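Local coordinates for protein putative transcriptional regulator (Clostridium difficile, PDB 3QI7) that is of unknown function but has a periplasmic-binding-protein-like fold, consistent with binding a sugar or another small ligand, at residues A16-P21 against K60-P65; E66-N71 against T95-L100. All coordinates share one frame; numbering follows the deposited sequence.

Contact 1. Residues A16-P21 against K60-P65; sequences AVVTQP and KHVVLP
V17 and T19 carry the backbone pairing of two parallel strands, 13-19 and 57-63, joined through helix 26-42 in a beta-alpha-beta crossover. V17 N bonds to K60 O, V62 N to V17 O and T19 N to V62 O; L64 N to T19 O at 2.9 Å completes the T19-V63 bridge. Side chains alternate between the two faces of the sheet. H61 shares one face with V17, T19 and V63, and from CB its chain turns inward to the neighbouring strand, CG lying anti to the backbone N (chi1 -167°) and near V17 O. Its CD2 comes 3.3 Å from V17 O, CE1 lies beside T19 OG1, and at the tip NE2 donates to T19 OG1 at 2.8 Å, with the hydroxyl only 4° out of the ring plane. V63 CG2 lies over one ring face, offset toward the rim, and the other ring nitrogen, ND1, is hydrogen-bonded to E33 of helix 26-42. T19 OG1 in turn donates to Q20 O, 2.7 Å away, so a threonine suits a spot that needs both an acceptor and a donor. On the other face V18 CG1 lies 3.6 Å from L64 CG, their side chains at about a right angle, under helix 72-80. Accepting from H61 and donating to Q20 O fixes the rotation of the hydroxyl, while the E33 carboxylate beside ND1 would, with NE2 also donating, probably favour the doubly protonated, positively charged imidazole.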
loop_
_atom_site.group_PDB
_atom_site.type_symbol
_atom_site.label_atom_id
_atom_site.label_comp_id
_atom_site.label_asym_id
_atom_site.label_seq_id
_atom_site.Cartn_x
_atom_site.Cartn_y
_atom_site.Cartn_z
ATOM N N ALA A 16 7.958 9.081 16.231
ATOM C CA ALA A 16 6.516 9.073 16.427
ATOM C C ALA A 16 5.865 8.610 15.130
ATOM O O ALA A 16 6.269 9.061 14.065
ATOM C CB ALA A 16 6.009 10.474 16.832
ATOM N N VAL A 17 4.873 7.721 15.235
ATOM C CA VAL A 17 4.181 7.180 14.093
ATOM C C VAL A 17 2.677 7.326 14.294
ATOM O O VAL A 17 2.107 6.754 15.223
ATOM C CB VAL A 17 4.537 5.679 13.843
ATOM C CG1 VAL A 17 3.884 5.206 12.587
ATOM C CG2 VAL A 17 6.068 5.499 13.749
ATOM N N VAL A 18 2.039 8.088 13.400
ATOM C CA VAL A 18 0.619 8.383 13.485
ATOM C C VAL A 18 -0.171 7.489 12.533
ATOM O O VAL A 18 0.102 7.450 11.314
ATOM C CB VAL A 18 0.365 9.864 13.117
ATOM C CG1 VAL A 18 -1.155 10.217 13.236
ATOM C CG2 VAL A 18 1.235 10.750 13.964
ATOM N N THR A 19 -1.132 6.751 13.077
ATOM C CA THR A 19 -2.016 5.944 12.265
ATOM C C THR A 19 -3.464 6.161 12.687
ATOM O O THR A 19 -3.728 6.713 13.754
ATOM C CB THR A 19 -1.728 4.438 12.404
ATOM O OG1 THR A 19 -2.258 3.963 13.635
ATOM C CG2 THR A 19 -0.212 4.131 12.358
ATOM N N GLN A 20 -4.388 5.695 11.851
ATOM C CA GLN A 20 -5.775 5.511 12.271
ATOM C C GLN A 20 -5.873 4.351 13.281
ATOM O O GLN A 20 -4.926 3.546 13.419
ATOM C CB GLN A 20 -6.688 5.291 11.058
ATOM C CG GLN A 20 -6.792 6.530 10.117
ATOM C CD GLN A 20 -7.641 6.277 8.859
ATOM O OE1 GLN A 20 -7.269 6.672 7.742
ATOM N NE2 GLN A 20 -8.778 5.605 9.038
ATOM N N PRO A 21 -6.995 4.282 14.019
ATOM C CA PRO A 21 -7.119 3.237 15.027
ATOM C C PRO A 21 -7.291 1.854 14.431
ATOM O O PRO A 21 -7.615 1.705 13.230
ATOM C CB PRO A 21 -8.363 3.636 15.850
ATOM C CG PRO A 21 -8.958 4.796 15.203
ATOM C CD PRO A 21 -8.057 5.301 14.121
ATOM N N LYS A 60 6.914 5.863 19.146
ATOM C CA LYS A 60 5.748 6.373 19.839
ATOM C C LYS A 60 4.548 6.319 18.911
ATOM O O LYS A 60 4.408 7.163 17.997
ATOM C CB LYS A 60 5.967 7.821 20.315
ATOM C CG LYS A 60 4.802 8.407 21.138
ATOM C CD LYS A 60 5.230 9.702 21.829
ATOM C CE LYS A 60 4.316 10.078 23.014
ATOM N NZ LYS A 60 3.195 10.891 22.519
ATOM N N HIS A 61 3.678 5.349 19.159
ATOM C CA HIS A 61 2.486 5.184 18.344
ATOM C C HIS A 61 1.354 6.143 18.751
ATOM O O HIS A 61 0.759 6.021 19.820
ATOM C CB HIS A 61 2.007 3.732 18.399
ATOM C CG HIS A 61 0.975 3.391 17.369
ATOM N ND1 HIS A 61 0.386 2.147 17.295
ATOM C CD2 HIS A 61 0.423 4.126 16.375
ATOM C CE1 HIS A 61 -0.473 2.125 16.291
ATOM N NE2 HIS A 61 -0.482 3.318 15.726
ATOM N N VAL A 62 1.036 7.069 17.859
ATOM C CA VAL A 62 -0.011 8.060 18.072
ATOM C C VAL A 62 -1.246 7.655 17.273
ATOM O O VAL A 62 -1.156 7.431 16.047
ATOM C CB VAL A 62 0.453 9.441 17.579
ATOM C CG1 VAL A 62 -0.658 10.506 17.766
ATOM C CG2 VAL A 62 1.746 9.871 18.275
ATOM N N VAL A 63 -2.389 7.543 17.951
ATOM C CA VAL A 63 -3.611 7.037 17.331
ATOM C C VAL A 63 -4.585 8.176 17.099
ATOM O O VAL A 63 -4.975 8.881 18.018
ATOM C CB VAL A 63 -4.250 5.954 18.181
ATOM C CG1 VAL A 63 -5.444 5.313 17.452
ATOM C CG2 VAL A 63 -3.175 4.923 18.568
ATOM N N LEU A 64 -4.962 8.375 15.842
ATOM C CA LEU A 64 -5.924 9.416 15.507
ATOM C C LEU A 64 -7.314 9.067 16.052
ATOM O O LEU A 64 -7.665 7.887 16.160
ATOM C CB LEU A 64 -6.016 9.587 13.984
ATOM C CG LEU A 64 -4.793 10.116 13.239
ATOM C CD1 LEU A 64 -4.854 9.649 11.771
ATOM C CD2 LEU A 64 -4.658 11.646 13.325
ATOM N N PRO A 65 -8.141 10.094 16.308
ATOM C CA PRO A 65 -9.530 9.836 16.656
ATOM C C PRO A 65 -10.224 9.084 15.529
ATOM O O PRO A 65 -9.826 9.212 14.383
ATOM C CB PRO A 65 -10.135 11.245 16.860
ATOM C CG PRO A 65 -9.181 12.199 16.337
ATOM C CD PRO A 65 -7.835 11.532 16.182
#

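Contact 2. Residues E66-N71 against T95-L100; sequences ENFTSN and TDQAGL
F68 meets T95, Q97 and L100 between two loops without regular backbone pairing, the nearest CA atoms being those of T69 and G99, 6.6 Å apart. Both loops follow parallel strands and lead into helices, as in the alternating beta-alpha architecture of periplasmic-binding-protein-like folds; residues 68-70 form a short 3-10 turn, and T95 OG1, which is also hydrogen-bonded to Q20, takes the N-H of Q97 in an ST turn. F68 carries most of the contact. Its CG sits between the backbone N and carbonyl carbon (chi1 84°), which places the ring among the side chains of 95-100. There CE1 meets L100 CG at 3.6 Å, CZ reaches Q97 CB at 3.7 Å, and T95 OG1 approaches the ring edge 3.6 Å from CE2. A phenylalanine is broad enough to touch all three at once, with A75 of helix 72-80 also against it. T69 CG2 lies 3.3 Å from Q97 OE1, crossing that side chain at about a right angle. The Q97 amide passes alongside the F68 ring, the planes 46° apart, and its NE2 is held by Q20. At its other end, OE1 accepts a 2.7 Å bond from a water that itself accepts from T69 N at 3.0 Å.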
loop_
_atom_site.group_PDB
_atom_site.type_symbol
_atom_site.label_atom_id
_atom_site.label_comp_id
_atom_site.label_asym_id
_atom_site.label_seq_id
_atom_site.Cartn_x
_atom_site.Cartn_y
_atom_site.Cartn_z
ATOM N N GLU A 66 -11.233 8.288 15.849
ATOM C CA GLU A 66 -12.067 7.679 14.819
ATOM C C GLU A 66 -12.672 8.774 13.946
ATOM O O GLU A 66 -12.989 9.855 14.445
ATOM C CB GLU A 66 -13.179 6.837 15.439
ATOM C CG GLU A 66 -12.664 5.562 16.089
ATOM C CD GLU A 66 -13.781 4.628 16.506
ATOM O OE1 GLU A 66 -14.903 5.099 16.748
ATOM O OE2 GLU A 66 -13.528 3.415 16.596
ATOM N N ASN A 67 -12.776 8.509 12.646
ATOM C CA ASN A 67 -13.476 9.406 11.730
ATOM C C ASN A 67 -12.831 10.778 11.806
ATOM O O ASN A 67 -13.516 11.777 11.978
ATOM C CB ASN A 67 -14.965 9.511 12.112
ATOM C CG ASN A 67 -15.671 8.176 12.082
ATOM O OD1 ASN A 67 -15.743 7.519 11.046
ATOM N ND2 ASN A 67 -16.197 7.765 13.220
ATOM N N PHE A 68 -11.503 10.799 11.717
ATOM C CA PHE A 68 -10.716 11.986 12.098
ATOM C C PHE A 68 -10.994 13.243 11.261
ATOM O O PHE A 68 -10.853 14.343 11.771
ATOM C CB PHE A 68 -9.200 11.681 12.163
ATOM C CG PHE A 68 -8.463 11.755 10.823
ATOM C CD1 PHE A 68 -8.076 12.990 10.290
ATOM C CD2 PHE A 68 -8.128 10.599 10.134
ATOM C CE1 PHE A 68 -7.388 13.062 9.080
ATOM C CE2 PHE A 68 -7.441 10.650 8.928
ATOM C CZ PHE A 68 -7.062 11.896 8.393
ATOM N N THR A 69 -11.372 13.069 9.993
ATOM C CA THR A 69 -11.750 14.210 9.129
ATOM C C THR A 69 -12.993 14.948 9.693
ATOM O O THR A 69 -13.134 16.165 9.524
ATOM C CB THR A 69 -11.918 13.786 7.636
ATOM O OG1 THR A 69 -13.008 12.880 7.476
ATOM C CG2 THR A 69 -10.673 13.079 7.128
ATOM N N SER A 70 -13.850 14.222 10.423
ATOM C CA SER A 70 -14.966 14.842 11.154
ATOM C C SER A 70 -14.581 15.351 12.538
ATOM O O SER A 70 -15.404 15.905 13.231
ATOM C CB SER A 70 -16.130 13.864 11.277
ATOM O OG SER A 70 -16.678 13.639 9.996
ATOM N N ASN A 71 -13.327 15.150 12.930
ATOM C CA ASN A 71 -12.810 15.602 14.210
ATOM C C ASN A 71 -11.429 16.178 14.001
ATOM O O ASN A 71 -10.495 15.884 14.755
ATOM C CB ASN A 71 -12.737 14.424 15.177
ATOM C CG ASN A 71 -14.091 13.786 15.403
ATOM O OD1 ASN A 71 -14.921 14.328 16.131
ATOM N ND2 ASN A 71 -14.339 12.648 14.739
ATOM N N THR A 95 -1.821 7.616 6.518
ATOM C CA THR A 95 -3.274 7.561 6.253
ATOM C C THR A 95 -3.543 7.900 4.779
ATOM O O THR A 95 -2.920 8.802 4.224
ATOM C CB THR A 95 -4.104 8.568 7.167
ATOM O OG1 THR A 95 -5.508 8.544 6.814
ATOM C CG2 THR A 95 -3.603 10.016 7.016
ATOM N N ASP A 96 -4.491 7.213 4.156
ATOM C CA ASP A 96 -4.930 7.555 2.789
ATOM C C ASP A 96 -5.788 8.836 2.743
ATOM O O ASP A 96 -6.102 9.331 1.663
ATOM C CB ASP A 96 -5.776 6.409 2.194
ATOM C CG ASP A 96 -4.983 5.141 1.933
ATOM O OD1 ASP A 96 -3.801 5.214 1.481
ATOM O OD2 ASP A 96 -5.585 4.054 2.149
ATOM N N GLN A 97 -6.145 9.388 3.901
ATOM C CA GLN A 97 -7.018 10.537 3.973
ATOM C C GLN A 97 -6.208 11.847 4.060
ATOM O O GLN A 97 -5.044 11.858 4.483
ATOM C CB GLN A 97 -7.961 10.396 5.163
ATOM C CG GLN A 97 -8.804 9.111 5.120
ATOM C CD GLN A 97 -9.845 9.067 6.202
ATOM O OE1 GLN A 97 -10.801 9.861 6.206
ATOM N NE2 GLN A 97 -9.665 8.147 7.150
ATOM N N ALA A 98 -6.859 12.937 3.679
ATOM C CA ALA A 98 -6.277 14.280 3.704
ATOM C C ALA A 98 -6.729 15.016 4.943
ATOM O O ALA A 98 -7.746 14.676 5.535
ATOM C CB ALA A 98 -6.714 15.085 2.430
ATOM N N GLY A 99 -5.972 16.053 5.313
ATOM C CA GLY A 99 -6.362 16.940 6.383
ATOM C C GLY A 99 -5.290 17.246 7.404
ATOM O O GLY A 99 -5.411 18.238 8.132
ATOM N N LEU A 100 -4.247 16.409 7.486
ATOM C CA LEU A 100 -3.304 16.518 8.600
ATOM C C LEU A 100 -2.100 17.408 8.273
ATOM O O LEU A 100 -1.287 17.728 9.157
ATOM C CB LEU A 100 -2.849 15.125 9.058
ATOM C CG LEU A 100 -3.988 14.197 9.517
ATOM C CD1 LEU A 100 -3.471 12.750 9.684
ATOM C CD2 LEU A 100 -4.665 14.709 10.818
HETATM O O HOH W 1 -12.176 10.559 8.473
#

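Contact 1 and contact 2 follow one another along the chain, their centres about 12 Å apart, and segment 60-65 runs straight into 66-71. Q20 joins them: its OE1 lies 2.7 Å from T95 OG1 and 2.9 Å from Q97 NE2, probable hydrogen bonds that tie the end of strand 13-19 to the loop after strand 88-94, while its NE2 bonds to E24. Apolar packing runs alongside, with L64 CD2 4.0 Å from L100 CD2 and P21 CG 3.9 Å from E66 CG. Both contacts lie at the C-terminal ends of three parallel strands, where ligands bind in periplasmic-binding-protein relatives; whether a ligand binds here is not established.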